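PDB 4PET: extracellular solute-binding protein, family 7 from Colwellia psychrerythraea, which probably serves as the periplasmic solute receptor of a TRAP transporter, binding pyruvate together with a calcium ion. Local coordinates for residues A[33-38]-A[46-51]; A[52-57]-A[262-267]; A[117-122]-A[341-346]; A[176-181]-A[316-321]; A[184-189]-A[304-309]. One frame throughout, in Å; residues are numbered along the deposited sequence.

Contact 1 (A[33-38]-A[46-51])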
# COMPACT_ATOMS: atom_id res chain seq x y z
N LEU A 33 21.01 -16.03 -0.87
CA LEU A 33 20.60 -14.68 -1.24
C LEU A 33 21.68 -13.73 -0.73
O LEU A 33 22.09 -13.84 0.43
CB LEU A 33 19.21 -14.34 -0.70
CG LEU A 33 18.73 -12.90 -0.96
CD1 LEU A 33 17.20 -12.86 -0.91
CD2 LEU A 33 19.29 -11.86 0.04
N ALA A 34 22.19 -12.85 -1.60
CA ALA A 34 23.09 -11.78 -1.15
C ALA A 34 22.33 -10.48 -1.00
O ALA A 34 21.71 -10.01 -1.94
CB ALA A 34 24.23 -11.58 -2.13
N GLU A 35 22.42 -9.87 0.17
CA GLU A 35 21.74 -8.58 0.38
C GLU A 35 22.77 -7.46 0.62
O GLU A 35 23.81 -7.70 1.18
CB GLU A 35 20.71 -8.68 1.51
CG GLU A 35 21.24 -9.03 2.93
CD GLU A 35 20.11 -9.11 3.96
OE1 GLU A 35 18.94 -8.93 3.55
OE2 GLU A 35 20.39 -9.34 5.16
N THR A 36 22.44 -6.24 0.18
CA THR A 36 23.28 -5.09 0.35
C THR A 36 23.51 -4.76 1.83
O THR A 36 24.59 -4.31 2.20
CB THR A 36 22.67 -3.87 -0.34
OG1 THR A 36 22.73 -4.05 -1.76
CG2 THR A 36 23.43 -2.54 0.08
N TRP A 37 22.51 -5.02 2.66
CA TRP A 37 22.51 -4.47 4.02
C TRP A 37 23.41 -5.27 4.91
O TRP A 37 23.67 -6.43 4.63
CB TRP A 37 21.07 -4.46 4.58
CG TRP A 37 20.09 -4.53 3.47
CD1 TRP A 37 19.28 -5.57 3.17
CD2 TRP A 37 19.85 -3.53 2.47
NE1 TRP A 37 18.53 -5.28 2.07
CE2 TRP A 37 18.87 -4.04 1.61
CE3 TRP A 37 20.38 -2.27 2.22
CZ2 TRP A 37 18.40 -3.33 0.50
CZ3 TRP A 37 19.92 -1.56 1.12
CH2 TRP A 37 18.94 -2.09 0.28
N GLY A 38 23.90 -4.63 5.98
CA GLY A 38 24.61 -5.32 7.04
C GLY A 38 23.71 -6.32 7.75
O GLY A 38 22.51 -6.38 7.48
N ASP A 46 14.53 -7.58 7.47
CA ASP A 46 13.32 -8.35 7.84
C ASP A 46 12.60 -8.88 6.59
O ASP A 46 12.11 -10.01 6.57
CB ASP A 46 12.36 -7.51 8.73
CG ASP A 46 12.91 -7.23 10.12
OD1 ASP A 46 13.57 -8.10 10.70
OD2 ASP A 46 12.76 -6.09 10.59
N ALA A 47 12.58 -8.09 5.52
CA ALA A 47 11.91 -8.51 4.27
C ALA A 47 12.53 -9.77 3.65
O ALA A 47 11.81 -10.62 3.15
CB ALA A 47 11.91 -7.38 3.24
N THR A 48 13.85 -9.85 3.67
CA THR A 48 14.55 -11.03 3.18
C THR A 48 14.31 -12.25 4.08
O THR A 48 14.02 -13.36 3.60
CB THR A 48 16.09 -10.75 3.01
OG1 THR A 48 16.65 -10.18 4.21
CG2 THR A 48 16.34 -9.79 1.86
N LYS A 49 14.43 -12.07 5.38
CA LYS A 49 14.21 -13.16 6.31
C LYS A 49 12.75 -13.64 6.20
O LYS A 49 12.50 -14.82 6.14
CB LYS A 49 14.51 -12.68 7.74
CG LYS A 49 15.97 -12.54 8.09
CD LYS A 49 16.11 -11.92 9.53
CE LYS A 49 17.53 -11.53 9.92
NZ LYS A 49 18.14 -10.42 9.10
N ASN A 50 11.81 -12.70 6.21
CA ASN A 50 10.39 -13.00 6.05
C ASN A 50 10.15 -13.80 4.76
O ASN A 50 9.40 -14.78 4.74
CB ASN A 50 9.58 -11.69 6.03
CG ASN A 50 9.55 -10.99 7.38
OD1 ASN A 50 9.97 -11.55 8.39
ND2 ASN A 50 9.03 -9.76 7.39
N MSE A 51 10.81 -13.38 3.68
CA MSE A 51 10.64 -14.03 2.39
C MSE A 51 11.15 -15.46 2.50
O MSE A 51 10.44 -16.43 2.21
CB MSE A 51 11.35 -13.23 1.31
CG MSE A 51 11.18 -13.78 -0.11
SE MSE A 51 12.41 -15.30 -0.48
CE MSE A 51 14.16 -14.43 -0.30
O HOH W 1 18.52 -10.52 6.37
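Glu35, near the end of strand 29-35, reaches across to Thr48 on helix 44-58. Its CG sits between the backbone N and the carbonyl carbon (chi1 62°), and beyond CG the chain runs straight out, carrying the carboxylate to the helix. On the helix side, Thr48 CB lies 3.4 Å from Glu35 OE1. Of the two branches, Thr48 OG1 approaches Glu35 OE1 at 2.7 Å, a hydrogen bond not fully settled because the one hydroxyl proton could also go to Gly45 O, one turn back in the helix. The methyl Thr48 CG2 also borders Glu35 OE1 and, on the apolar side, meets CD2 of Leu33 at 4.0 Å. A water ties the polar side together: it donates to Thr48 OG1 at 2.9 Å and accepts from Lys49 NZ at 2.8 Å. It also donates to Glu35 OE2, though more acceptors are in reach than it has protons. Lys49 thus faces the carboxylate through water and would tend to offset its charge; Ser69 also bonds Glu35 OE2. Beside this polar cluster, Leu33 and selenomethionine Met51 meet tip to tip, Leu33 CD1 against Met51 CE at a tight 3.5 Å. Such buried seams, where a strand is covered by the helix that follows and runs antiparallel to it (168° between the short axes), are typical of a beta-alpha-beta unit, formed here by strand 29-35, helix 44-58 and strand 63-68.

Contact 2 (A[52-57]-A[262-267])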
# COMPACT_ATOMS: atom_id res chain seq x y z
N ALA A 52 12.38 -15.61 2.98
CA ALA A 52 12.99 -16.92 3.13
C ALA A 52 12.21 -17.86 4.03
O ALA A 52 12.18 -19.07 3.79
CB ALA A 52 14.40 -16.77 3.68
N LYS A 53 11.64 -17.34 5.12
CA LYS A 53 10.88 -18.18 6.02
C LYS A 53 9.59 -18.64 5.33
O LYS A 53 9.24 -19.81 5.40
CB LYS A 53 10.56 -17.43 7.33
CG LYS A 53 9.81 -18.28 8.32
CD LYS A 53 9.83 -17.65 9.70
CE LYS A 53 9.09 -18.49 10.74
NZ LYS A 53 9.09 -17.78 12.06
N MSE A 54 8.92 -17.73 4.64
CA MSE A 54 7.68 -18.07 3.96
C MSE A 54 7.93 -19.15 2.92
O MSE A 54 7.13 -20.05 2.77
CB MSE A 54 7.12 -16.85 3.24
CG MSE A 54 6.46 -15.88 4.11
SE MSE A 54 5.66 -14.60 2.98
CE MSE A 54 6.99 -13.26 2.89
N VAL A 55 9.05 -19.04 2.20
CA VAL A 55 9.40 -20.02 1.18
C VAL A 55 9.69 -21.40 1.81
O VAL A 55 9.21 -22.42 1.33
CB VAL A 55 10.62 -19.58 0.35
CG1 VAL A 55 11.11 -20.75 -0.50
CG2 VAL A 55 10.27 -18.39 -0.53
N LYS A 56 10.47 -21.42 2.88
CA LYS A 56 10.77 -22.66 3.57
C LYS A 56 9.51 -23.35 4.06
O LYS A 56 9.31 -24.55 3.83
CB LYS A 56 11.72 -22.36 4.74
CG LYS A 56 12.15 -23.60 5.55
CD LYS A 56 13.18 -23.20 6.62
CE LYS A 56 13.80 -24.44 7.28
NZ LYS A 56 12.81 -25.16 8.12
N GLU A 57 8.62 -22.58 4.69
CA GLU A 57 7.39 -23.16 5.23
C GLU A 57 6.40 -23.62 4.15
O GLU A 57 5.89 -24.73 4.21
CB GLU A 57 6.73 -22.13 6.17
CG GLU A 57 7.58 -21.88 7.41
CD GLU A 57 7.07 -20.78 8.33
OE1 GLU A 57 6.29 -19.92 7.88
OE2 GLU A 57 7.49 -20.76 9.50
N THR A 262 7.83 -16.56 -6.13
CA THR A 262 7.35 -15.24 -6.57
C THR A 262 6.25 -14.68 -5.68
O THR A 262 6.21 -13.47 -5.41
CB THR A 262 6.92 -15.26 -8.06
OG1 THR A 262 5.89 -16.21 -8.24
CG2 THR A 262 8.07 -15.66 -8.91
N VAL A 263 5.36 -15.54 -5.17
CA VAL A 263 4.34 -15.04 -4.25
C VAL A 263 5.00 -14.64 -2.91
O VAL A 263 4.61 -13.62 -2.31
CB VAL A 263 3.17 -16.05 -4.04
CG1 VAL A 263 2.20 -15.53 -2.98
CG2 VAL A 263 2.37 -16.27 -5.37
N ALA A 264 5.99 -15.40 -2.43
CA ALA A 264 6.68 -15.01 -1.16
C ALA A 264 7.33 -13.63 -1.30
O ALA A 264 7.29 -12.83 -0.37
CB ALA A 264 7.72 -16.03 -0.75
N MSE A 265 7.94 -13.35 -2.46
CA MSE A 265 8.61 -12.07 -2.65
C MSE A 265 7.58 -10.95 -2.70
O MSE A 265 7.80 -9.87 -2.14
CB MSE A 265 9.48 -12.05 -3.93
CG MSE A 265 10.69 -12.93 -3.89
SE MSE A 265 11.75 -12.71 -5.49
CE MSE A 265 10.56 -13.55 -6.75
N LYS A 266 6.45 -11.18 -3.36
CA LYS A 266 5.38 -10.18 -3.38
C LYS A 266 4.84 -9.85 -1.96
O LYS A 266 4.71 -8.68 -1.57
CB LYS A 266 4.23 -10.64 -4.29
CG LYS A 266 2.95 -9.84 -4.09
CD LYS A 266 1.92 -10.27 -5.10
CE LYS A 266 2.30 -9.87 -6.51
NZ LYS A 266 1.24 -10.27 -7.48
N ALA A 267 4.51 -10.89 -1.21
CA ALA A 267 4.00 -10.73 0.15
C ALA A 267 5.03 -10.03 1.02
O ALA A 267 4.69 -9.09 1.73
CB ALA A 267 3.64 -12.07 0.72
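This is a buried, largely apolar helix-helix contact, in which helix 44-58 lies against the long helix 255-290 near the interface with the second subunit. The short axes run broadly antiparallel, at 146°, and come within 9.0 Å of each other. The small side chains of Ala264 and Ala267 are consistent with this approach, the CA atoms of Met54 and Ala264 being 6.0 Å apart. Ala264 CB points at helix 44-58 and is touched by two residues: CG2 of Val55 presses on it at a tight 3.5 Å, and CB of selenomethionine Met54 lies 4.1 Å away. Helix 44-58 belongs to a beta-alpha-beta unit, and Val55 also packs on Leu63 and Ile65 of its second strand, so that this one side chain touches both the sheet and the long helix. Met54 holds CG anti to its carbonyl carbon (chi1 -77°) and stays extended as far as SE, which rests on Ala267 CB at 3.9 Å. A bend at the last torsion then brings the methyl CE of Met54 to 3.3 Å from the backbone O of Ala264. The second subunit adjoins the contact: Met54 and Ala267 both pack on its Val263, and Lys266 forms a salt bridge with Asp271 of that subunit.

Contact 3 (A[117-122]-A[341-346])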
# COMPACT_ATOMS: atom_id res chain seq x y z
N ALA A 117 3.99 5.63 -2.79
CA ALA A 117 4.07 4.17 -2.80
C ALA A 117 2.81 3.51 -3.37
O ALA A 117 2.90 2.58 -4.17
CB ALA A 117 4.38 3.63 -1.41
N SER A 118 1.64 3.98 -2.94
CA SER A 118 0.42 3.30 -3.34
C SER A 118 0.23 3.46 -4.85
O SER A 118 -0.27 2.56 -5.52
CB SER A 118 -0.77 3.89 -2.59
OG SER A 118 -0.91 5.26 -2.95
N GLU A 119 0.64 4.60 -5.37
CA GLU A 119 0.60 4.85 -6.82
C GLU A 119 1.57 3.95 -7.57
O GLU A 119 1.25 3.38 -8.62
CB GLU A 119 0.93 6.31 -7.10
CG GLU A 119 -0.06 7.28 -6.47
CD GLU A 119 0.29 8.72 -6.68
OE1 GLU A 119 -0.63 9.56 -6.68
OE2 GLU A 119 1.49 9.04 -6.80
N GLN A 120 2.78 3.84 -7.05
CA GLN A 120 3.82 3.09 -7.73
C GLN A 120 3.46 1.60 -7.77
O GLN A 120 3.75 0.92 -8.76
CB GLN A 120 5.17 3.33 -7.09
CG GLN A 120 6.33 2.76 -7.89
CD GLN A 120 7.58 2.75 -7.06
OE1 GLN A 120 7.57 2.32 -5.90
NE2 GLN A 120 8.66 3.26 -7.61
N HIS A 121 2.76 1.10 -6.76
CA HIS A 121 2.33 -0.28 -6.81
C HIS A 121 1.31 -0.53 -7.93
O HIS A 121 1.38 -1.53 -8.62
CB HIS A 121 1.79 -0.69 -5.45
CG HIS A 121 2.85 -0.78 -4.40
ND1 HIS A 121 2.57 -0.72 -3.05
CD2 HIS A 121 4.19 -0.93 -4.50
CE1 HIS A 121 3.70 -0.83 -2.37
NE2 HIS A 121 4.69 -0.95 -3.23
N ALA A 122 0.38 0.40 -8.11
CA ALA A 122 -0.55 0.36 -9.21
C ALA A 122 0.22 0.35 -10.51
O ALA A 122 -0.10 -0.41 -11.46
CB ALA A 122 -1.47 1.57 -9.16
N ALA A 341 -4.31 12.26 -10.11
CA ALA A 341 -5.60 12.92 -10.06
C ALA A 341 -6.51 12.20 -9.05
O ALA A 341 -7.27 12.84 -8.30
CB ALA A 341 -6.23 12.95 -11.47
N TRP A 342 -6.44 10.88 -9.01
CA TRP A 342 -7.26 10.10 -8.09
C TRP A 342 -6.78 10.23 -6.65
O TRP A 342 -7.57 10.29 -5.71
CB TRP A 342 -7.25 8.62 -8.49
CG TRP A 342 -7.84 7.71 -7.42
CD1 TRP A 342 -7.21 6.67 -6.80
CD2 TRP A 342 -9.14 7.82 -6.82
NE1 TRP A 342 -8.05 6.11 -5.87
CE2 TRP A 342 -9.23 6.80 -5.85
CE3 TRP A 342 -10.23 8.66 -7.02
CZ2 TRP A 342 -10.39 6.60 -5.09
CZ3 TRP A 342 -11.38 8.47 -6.26
CH2 TRP A 342 -11.45 7.45 -5.31
N THR A 343 -5.47 10.19 -6.48
CA THR A 343 -4.87 10.42 -5.17
C THR A 343 -5.31 11.76 -4.60
O THR A 343 -5.63 11.85 -3.42
CB THR A 343 -3.33 10.42 -5.31
OG1 THR A 343 -2.89 9.08 -5.57
CG2 THR A 343 -2.67 10.98 -4.04
N ASN A 344 -5.31 12.80 -5.44
CA ASN A 344 -5.71 14.13 -5.06
C ASN A 344 -7.19 14.21 -4.70
O ASN A 344 -7.57 14.92 -3.78
CB ASN A 344 -5.47 15.13 -6.22
CG ASN A 344 -3.99 15.53 -6.36
OD1 ASN A 344 -3.19 15.32 -5.46
ND2 ASN A 344 -3.66 16.13 -7.49
N LEU A 345 -8.02 13.52 -5.47
CA LEU A 345 -9.45 13.57 -5.23
C LEU A 345 -9.81 12.78 -3.98
O LEU A 345 -10.83 13.04 -3.33
CB LEU A 345 -10.20 13.00 -6.44
CG LEU A 345 -11.73 13.03 -6.37
CD1 LEU A 345 -12.24 14.48 -6.29
CD2 LEU A 345 -12.31 12.28 -7.58
N SER A 346 -8.98 11.80 -3.64
CA SER A 346 -9.33 10.82 -2.62
C SER A 346 -8.50 11.07 -1.35
O SER A 346 -8.88 11.89 -0.52
CB SER A 346 -9.18 9.39 -3.18
OG SER A 346 -7.81 9.12 -3.60
O HOH W 2 -3.13 7.54 -3.00
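Glu119 and Thr343 meet with their side chains at about a right angle, in a direct hydrogen bond between helix 117-126 and the C-terminal helix 323-353. Glu119 leaves its helix flank with CG anti to the carbonyl carbon (chi1 -61°) and runs extended beyond it, so that the carboxylate spans the gap left by CA atoms 8.0 Å apart. Thr343 CB points toward helix 117-126. The hydroxyl OG1 of Thr343 donates to Glu119 OE1 over 2.6 Å, arriving on the anti side of the carboxylate and 20° out of its plane. The methyl Thr343 CG2 lies 3.6 Å from Glu119 OE1. The other oxygen, OE2, turns elsewhere: it takes the backbone N of Ile116, just before the helix, and a salt bridge from Arg340, one turn back from Thr343. The bond to Ile116 N, from a side chain in the first turn back to the residue ahead of it, resembles one half of a capping box. One buried carboxylate therefore joins the start of one helix to two successive turns of another in this solute-binding protein fold, and the arginine would probably balance its charge. A glutamine in place of Glu119 would probably leave Arg340 without its charge partner. Thr343 OG1 also accepts from a water at 3.0 Å, and that water is hydrogen-bonded to Ser118 OG at 3.2 Å, a second polar link between the helices. The second subunit borders this region, its Tyr273 packing on Ser118 and its Ser280 on Trp342.

Contact 4 (A[176-181]-A[316-321]); sequences PGFAGE and EEFAAK. With PYR (pyruvic acid), chain D.
An edge-to-face pair of phenylalanines joins the first turn of helix 177-185, which begins beside the pyruvate pocket, to the far end of helix 301-321. Phe178 supplies the edge and Phe318 the face: the ring centroids are 5.4 Å apart and the planes stand at 76°. Phe178 CE1 leads, coming down 3.8 Å from Phe318 CD1 and lying over the rim of that ring rather than its centre. With CG anti to the backbone N (chi1 -161°), the Phe178 ring is swung off its own helix toward the neighbour, where it also packs on Asn311, Leu314 and Leu315. The opposite face of Phe318 lies beneath Lys321 NZ, which stands 3.7 Å above the plane, over the ring centre. At the edge of the Phe318 ring, OE1 of Glu181 is 4.2 Å from Phe318 CZ, with the carboxylate plane nearly perpendicular to the ring; the stronger partner of this carboxylate is Lys99, which forms a salt bridge with OE2. An alanine in place of Phe318 would probably leave the Phe178 edge without its aromatic face and open a gap between the helix ends. At the other end of the 176-181 segment, Pro176 CG lies 3.3 Å from PYR O, a carboxylate oxygen of the ligand. Pro176 is one apolar member of a pocket in which Tyr97, Arg174 and Gln153 hydrogen-bond the pyruvate. The arrangement is a T-shaped pair packing helix 177-185 on helix 301-321, with Pro176 alone of the two segments reaching the ligand pocket of this TRAP-type solute-binding protein.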
# COMPACT_ATOMS: atom_id res chain seq x y z
N PRO A 176 21.62 8.59 -3.71
CA PRO A 176 21.62 7.74 -4.91
C PRO A 176 20.65 8.18 -6.00
O PRO A 176 19.92 9.20 -5.89
CB PRO A 176 21.20 6.38 -4.35
CG PRO A 176 20.21 6.76 -3.22
CD PRO A 176 20.66 8.09 -2.69
N GLY A 177 20.64 7.39 -7.07
CA GLY A 177 19.62 7.47 -8.08
C GLY A 177 19.60 8.78 -8.80
O GLY A 177 20.61 9.52 -8.90
N PHE A 178 18.42 9.07 -9.32
CA PHE A 178 18.26 10.19 -10.20
C PHE A 178 18.43 11.53 -9.46
O PHE A 178 18.91 12.50 -10.06
CB PHE A 178 16.90 10.14 -10.90
CG PHE A 178 16.84 11.00 -12.12
CD1 PHE A 178 17.54 10.64 -13.26
CD2 PHE A 178 16.14 12.18 -12.13
CE1 PHE A 178 17.50 11.45 -14.40
CE2 PHE A 178 16.09 12.97 -13.25
CZ PHE A 178 16.78 12.62 -14.38
N ALA A 179 18.07 11.58 -8.18
CA ALA A 179 18.28 12.82 -7.41
C ALA A 179 19.78 13.19 -7.37
O ALA A 179 20.15 14.36 -7.38
CB ALA A 179 17.70 12.70 -6.00
N GLY A 180 20.64 12.18 -7.34
CA GLY A 180 22.08 12.43 -7.35
C GLY A 180 22.49 13.16 -8.60
O GLY A 180 23.28 14.10 -8.58
N GLU A 181 21.93 12.73 -9.73
CA GLU A 181 22.20 13.36 -11.01
C GLU A 181 21.66 14.80 -11.03
O GLU A 181 22.27 15.70 -11.61
CB GLU A 181 21.56 12.56 -12.16
CG GLU A 181 21.93 11.10 -12.16
CD GLU A 181 23.39 10.89 -12.46
OE1 GLU A 181 23.80 11.26 -13.58
OE2 GLU A 181 24.11 10.39 -11.57
N GLU A 316 14.33 15.34 -19.67
CA GLU A 316 14.22 15.62 -21.08
C GLU A 316 15.50 15.15 -21.83
O GLU A 316 15.41 14.61 -22.94
CB GLU A 316 13.99 17.11 -21.22
CG GLU A 316 14.09 17.69 -22.59
CD GLU A 316 13.61 19.13 -22.61
OE1 GLU A 316 12.73 19.49 -21.77
OE2 GLU A 316 14.13 19.90 -23.44
N GLU A 317 16.65 15.35 -21.19
CA GLU A 317 17.94 14.97 -21.74
C GLU A 317 18.12 13.45 -21.76
O GLU A 317 18.57 12.89 -22.76
CB GLU A 317 19.02 15.64 -20.88
CG GLU A 317 20.46 15.31 -21.20
CD GLU A 317 21.43 16.11 -20.31
OE1 GLU A 317 21.07 17.22 -19.85
OE2 GLU A 317 22.56 15.61 -20.07
N PHE A 318 17.76 12.79 -20.66
CA PHE A 318 17.85 11.33 -20.60
C PHE A 318 16.91 10.69 -21.62
O PHE A 318 17.29 9.77 -22.34
CB PHE A 318 17.58 10.78 -19.18
CG PHE A 318 18.82 10.70 -18.30
CD1 PHE A 318 19.37 11.85 -17.74
CD2 PHE A 318 19.45 9.49 -18.05
CE1 PHE A 318 20.53 11.79 -16.96
CE2 PHE A 318 20.62 9.43 -17.26
CZ PHE A 318 21.14 10.57 -16.73
N ALA A 319 15.68 11.19 -21.70
CA ALA A 319 14.71 10.64 -22.63
C ALA A 319 15.22 10.66 -24.09
O ALA A 319 14.98 9.72 -24.85
CB ALA A 319 13.40 11.38 -22.51
N ALA A 320 15.95 11.70 -24.47
CA ALA A 320 16.36 11.87 -25.86
C ALA A 320 17.52 10.98 -26.28
O ALA A 320 17.70 10.70 -27.46
CB ALA A 320 16.73 13.31 -26.12
N LYS A 321 18.32 10.52 -25.32
CA LYS A 321 19.51 9.77 -25.69
C LYS A 321 19.27 8.26 -25.79
O LYS A 321 20.15 7.53 -26.20
CB LYS A 321 20.68 10.08 -24.76
CG LYS A 321 20.40 9.95 -23.29
CD LYS A 321 21.63 10.38 -22.52
CE LYS A 321 21.55 10.01 -21.05
NZ LYS A 321 22.50 10.87 -20.27
C PYR D . 18.92 4.37 -0.28
O PYR D . 19.16 5.66 -0.24
OXT PYR D . 19.93 3.61 -0.60
CA PYR D . 17.66 3.85 0.08
O3 PYR D . 16.62 4.62 0.20
CB PYR D . 17.49 2.40 0.41

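Contact 5 (A[184-189]-A[304-309])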
# COMPACT_ATOMS: atom_id res chain seq x y z
N ALA A 184 23.89 17.04 -8.88
CA ALA A 184 25.16 17.24 -9.62
C ALA A 184 24.99 18.34 -10.67
O ALA A 184 25.90 19.15 -10.90
CB ALA A 184 25.59 15.95 -10.27
N LYS A 185 23.82 18.40 -11.29
CA LYS A 185 23.59 19.40 -12.33
C LYS A 185 23.64 20.77 -11.70
O LYS A 185 24.01 21.76 -12.35
CB LYS A 185 22.23 19.17 -13.03
CG LYS A 185 21.91 20.19 -14.13
CD LYS A 185 20.49 19.97 -14.69
CE LYS A 185 20.49 19.48 -16.11
NZ LYS A 185 21.10 20.48 -17.02
N LEU A 186 23.31 20.84 -10.40
CA LEU A 186 23.37 22.09 -9.65
C LEU A 186 24.71 22.28 -8.91
O LEU A 186 24.84 23.18 -8.10
CB LEU A 186 22.20 22.16 -8.66
CG LEU A 186 20.82 22.25 -9.33
CD1 LEU A 186 19.72 22.12 -8.30
CD2 LEU A 186 20.70 23.56 -10.09
N GLY A 187 25.70 21.45 -9.17
CA GLY A 187 27.01 21.69 -8.61
C GLY A 187 27.39 20.86 -7.41
O GLY A 187 28.53 20.93 -6.95
N ALA A 188 26.45 20.07 -6.89
CA ALA A 188 26.77 19.15 -5.81
C ALA A 188 27.66 18.00 -6.27
O ALA A 188 27.84 17.77 -7.49
CB ALA A 188 25.47 18.61 -5.16
N LYS A 189 28.22 17.28 -5.29
CA LYS A 189 29.08 16.13 -5.54
C LYS A 189 28.47 14.91 -4.88
O LYS A 189 28.77 14.59 -3.74
CB LYS A 189 30.52 16.38 -5.07
CG LYS A 189 31.13 17.61 -5.73
CD LYS A 189 32.64 17.64 -5.69
CE LYS A 189 33.15 17.56 -4.31
NZ LYS A 189 34.53 18.12 -4.23
N MSE A 304 14.19 24.86 -4.09
CA MSE A 304 13.30 23.86 -4.64
C MSE A 304 12.95 24.19 -6.11
O MSE A 304 12.88 23.29 -6.94
CB MSE A 304 12.04 23.70 -3.75
CG MSE A 304 11.32 22.38 -3.99
SE MSE A 304 12.44 20.77 -3.83
CE MSE A 304 13.23 21.26 -2.26
N GLU A 305 12.79 25.46 -6.45
CA GLU A 305 12.47 25.79 -7.84
C GLU A 305 13.61 25.37 -8.78
O GLU A 305 13.35 24.80 -9.84
CB GLU A 305 12.19 27.27 -8.02
CG GLU A 305 10.86 27.72 -7.47
CD GLU A 305 9.70 27.33 -8.36
OE1 GLU A 305 9.84 26.41 -9.20
OE2 GLU A 305 8.63 27.97 -8.21
N ALA A 306 14.85 25.66 -8.40
CA ALA A 306 16.01 25.22 -9.17
C ALA A 306 16.10 23.69 -9.30
O ALA A 306 16.48 23.16 -10.35
CB ALA A 306 17.29 25.76 -8.58
N ILE A 307 15.77 22.98 -8.23
CA ILE A 307 15.83 21.54 -8.27
C ILE A 307 14.74 20.94 -9.18
O ILE A 307 15.01 19.97 -9.90
CB ILE A 307 15.71 20.94 -6.84
CG1 ILE A 307 16.92 21.32 -5.99
CG2 ILE A 307 15.63 19.44 -6.90
CD1 ILE A 307 16.77 20.85 -4.54
N VAL A 308 13.54 21.50 -9.15
CA VAL A 308 12.44 21.04 -10.00
C VAL A 308 12.83 21.22 -11.48
O VAL A 308 12.63 20.33 -12.32
CB VAL A 308 11.13 21.82 -9.74
CG1 VAL A 308 10.12 21.58 -10.85
CG2 VAL A 308 10.53 21.47 -8.39
N GLN A 309 13.43 22.37 -11.75
CA GLN A 309 13.84 22.72 -13.10
C GLN A 309 14.95 21.79 -13.59
O GLN A 309 14.93 21.36 -14.74
CB GLN A 309 14.31 24.18 -13.13
CG GLN A 309 14.84 24.65 -14.48
CD GLN A 309 15.18 26.12 -14.53
OE1 GLN A 309 14.37 26.94 -14.94
NE2 GLN A 309 16.40 26.47 -14.13
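Leu186 lays its CD1 methyl against Ile307, 3.7 Å from CG1 and 3.9 Å from CA, at the C-terminal end of helix 177-185. The two side chains cross at about a right angle. Ile307 CB points away from the 184-189 segment, so the leucine meets the base of that side chain and the backbone there. The other methyl, Leu186 CD2, turns to Ala306 CB at 4.3 Å, while Leu186 CD1 also comes within 4.0 Å of Ala306 O. Holding CG anti to its carbonyl carbon (chi1 -66°), Leu186 sets this fork astride two successive residues of helix 301-321. The leucine is the first residue to leave helical geometry, and a Schellman motif closes the helix just after it: Gly187, at positive phi, sends its N to Ala184 O over 2.9 Å, and Ala188 N bonds Leu183 O. From there the chain enters strand 189-191 at the edge of its sheet. Around the leucine, Ala310 continues the apolar surface, Ile307 turns to Val182, Leu183 and Trp234, and Lys185 forms a salt bridge with Glu313 further along helix 301-321. The side chains that meet across the two segments are thus apolar, which implies van der Waals packing there, with the polar links, the Schellman bonds and the Lys185 salt bridge, lying beside it.

In the fold
Contacts 1 and 2 lie in series on helix 44-58, their centres 12 Å apart, and touch where Met51 CG meets Met265 CG at 3.9 Å. Contacts 4 and 5 share a pair of helices, 177-185 and 301-321, with centres 12 Å apart, on the opposite side of the chain's centre. This split is consistent with the two lobes of a solute-binding protein, pyruvate lying between them: Pro176 of contact 4 touches it, whereas the side chain of Glu35 in contact 1 is about 12 Å from pyruvate. Contact 3 brings in the C-terminal helix, which follows helix 301-321, and with contact 2 it borders the second subunit, though their centres are 27 Å apart.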